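Local coordinates for protein prephenate dehydratase (Arthrobacter aurescens, PDB 3MWB) that binds L-phenylalanine and probably catalyses the conversion of prephenate to phenylpyruvate, with loss of carbon dioxide and water, in phenylalanine biosynthesis, at residues Ser140-Leu145 with Pro158-Glu163. Numbering follows the deposited sequence.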
loop_
_atom_site.group_PDB
_atom_site.type_symbol
_atom_site.label_atom_id
_atom_site.label_comp_id
_atom_site.label_asym_id
_atom_site.label_seq_id
_atom_site.Cartn_x
_atom_site.Cartn_y
_atom_site.Cartn_z
ATOM N N SER A 140 2.545 -41.469 -28.751
ATOM C CA SER A 140 3.812 -42.174 -28.707
ATOM C C SER A 140 3.580 -43.650 -28.438
ATOM O O SER A 140 4.153 -44.501 -29.126
ATOM C CB SER A 140 4.734 -41.574 -27.645
ATOM O OG SER A 140 5.246 -40.336 -28.091
ATOM N N ALA A 141 2.734 -43.941 -27.449
ATOM C CA ALA A 141 2.373 -45.309 -27.124
ATOM C C ALA A 141 1.680 -46.018 -28.291
ATOM O O ALA A 141 2.078 -47.139 -28.650
ATOM C CB ALA A 141 1.508 -45.370 -25.841
HETATM N N MSE A 142 0.656 -45.375 -28.865
HETATM C CA MSE A 142 -0.128 -45.938 -29.976
HETATM C C MSE A 142 0.685 -46.165 -31.252
HETATM O O MSE A 142 0.378 -47.071 -32.041
HETATM C CB MSE A 142 -1.356 -45.064 -30.286
HETATM C CG MSE A 142 -2.362 -44.974 -29.134
HETATM SE SE MSE A 142 -3.063 -46.707 -28.507
HETATM C CE MSE A 142 -4.445 -46.961 -29.864
ATOM N N GLY A 143 1.711 -45.340 -31.454
ATOM C CA GLY A 143 2.626 -45.484 -32.587
ATOM C C GLY A 143 3.323 -46.839 -32.615
ATOM O O GLY A 143 3.648 -47.348 -33.683
ATOM N N LEU A 144 3.536 -47.427 -31.438
ATOM C CA LEU A 144 4.135 -48.764 -31.314
ATOM C C LEU A 144 3.292 -49.909 -31.899
ATOM O O LEU A 144 3.820 -50.995 -32.149
ATOM C CB LEU A 144 4.464 -49.074 -29.853
ATOM C CG LEU A 144 5.515 -48.213 -29.145
ATOM C CD1 LEU A 144 5.417 -48.416 -27.642
ATOM C CD2 LEU A 144 6.919 -48.514 -29.647
ATOM N N LEU A 145 1.996 -49.681 -32.105
ATOM C CA LEU A 145 1.111 -50.733 -32.623
ATOM C C LEU A 145 1.136 -50.786 -34.152
ATOM O O LEU A 145 0.473 -51.625 -34.766
ATOM C CB LEU A 145 -0.324 -50.558 -32.111
ATOM C CG LEU A 145 -0.544 -50.659 -30.597
ATOM C CD1 LEU A 145 -1.886 -50.059 -30.191
ATOM C CD2 LEU A 145 -0.414 -52.100 -30.104
ATOM N N PRO A 158 0.005 -45.212 -16.972
ATOM C CA PRO A 158 -0.476 -46.571 -16.733
ATOM C C PRO A 158 -1.819 -46.855 -17.422
ATOM O O PRO A 158 -2.055 -47.988 -17.836
ATOM C CB PRO A 158 -0.621 -46.627 -15.205
ATOM C CG PRO A 158 0.433 -45.700 -14.719
ATOM C CD PRO A 158 0.426 -44.559 -15.717
ATOM N N LEU A 159 -2.669 -45.831 -17.561
ATOM C CA LEU A 159 -3.973 -45.979 -18.219
ATOM C C LEU A 159 -3.865 -46.701 -19.564
ATOM O O LEU A 159 -4.496 -47.740 -19.762
ATOM C CB LEU A 159 -4.683 -44.622 -18.404
ATOM C CG LEU A 159 -5.984 -44.629 -19.238
ATOM C CD1 LEU A 159 -7.028 -45.607 -18.675
ATOM C CD2 LEU A 159 -6.599 -43.233 -19.390
ATOM N N ILE A 160 -3.059 -46.155 -20.474
ATOM C CA ILE A 160 -3.005 -46.668 -21.840
ATOM C C ILE A 160 -2.339 -48.053 -21.932
ATOM O O ILE A 160 -2.693 -48.870 -22.805
ATOM C CB ILE A 160 -2.430 -45.619 -22.846
ATOM C CG1 ILE A 160 -2.806 -45.994 -24.288
ATOM C CG2 ILE A 160 -0.924 -45.406 -22.642
ATOM C CD1 ILE A 160 -2.976 -44.820 -25.214
ATOM N N ALA A 161 -1.404 -48.325 -21.020
ATOM C CA ALA A 161 -0.817 -49.647 -20.931
ATOM C C ALA A 161 -1.888 -50.670 -20.535
ATOM O O ALA A 161 -1.993 -51.711 -21.171
ATOM C CB ALA A 161 0.347 -49.672 -19.964
ATOM N N ALA A 162 -2.695 -50.353 -19.519
ATOM C CA ALA A 162 -3.775 -51.244 -19.070
ATOM C C ALA A 162 -4.852 -51.491 -20.132
ATOM O O ALA A 162 -5.551 -52.501 -20.092
ATOM C CB ALA A 162 -4.410 -50.719 -17.786
ATOM N N GLU A 163 -4.999 -50.564 -21.073
ATOM C CA GLU A 163 -6.080 -50.669 -22.057
ATOM C C GLU A 163 -5.656 -51.331 -23.373
ATOM O O GLU A 163 -6.484 -51.928 -24.056
ATOM C CB GLU A 163 -6.732 -49.302 -22.311
ATOM C CG GLU A 163 -7.499 -48.754 -21.108
ATOM C CD GLU A 163 -8.228 -47.453 -21.404
ATOM O OE1 GLU A 163 -7.596 -46.512 -21.931
ATOM O OE2 GLU A 163 -9.438 -47.363 -21.095
#
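S140 OG is hydrogen-bonded to both S109 OG and S136 O, holding the helix just ahead of A141 and M142, the two residues that reach across to I160. The carbonyl of S140 has a partner as well, the hydroxyl of Y151. Between the two helices the contact is entirely apolar, and I160 presents both of its branches. Its CG2 methyl faces the A141 methyl, with CB and CG2 4.0 Å apart. The longer branch goes to M142, modelled as selenomethionine: I160 CD1 lies 3.8 Å from M142 SE and 4.0 Å from M142 CG. Torsions explain this division of labour. In I160, CG1 is anti to the backbone N (chi1 -162°), which sends the ethyl arm out to selenium and leaves CG2 for the alanine. The M142 chain bends at chi2 (-57°) and chi3 (-82°), so the middle of the side chain, rather than its end, meets I160; M142 CE stays 5.3 Å from I160 CD1. The backbones keep their distance, with the CA atoms of A141 and I160 7.7 Å apart.

In the fold, helix 137-143 belongs to the beta-alpha-beta crossover that leads from strand 130-133 to strand 153-156, while helix 158-163 follows directly after that second strand. A141 also rests on C156 of that strand, so its methyl meets both the sheet and I160 of helix 158-163. Beside it, A161, Q164 and L167 form a magnesium-binding site, although no metal is bound to this chain; M142 touches Q164 and A141 touches L167. With only methyl, methylene and selenium surfaces meeting, a few van der Waals touches on the single side chain of I160 join the two helices here, and the contact itself contributes no directional bond to fix their relative rotation.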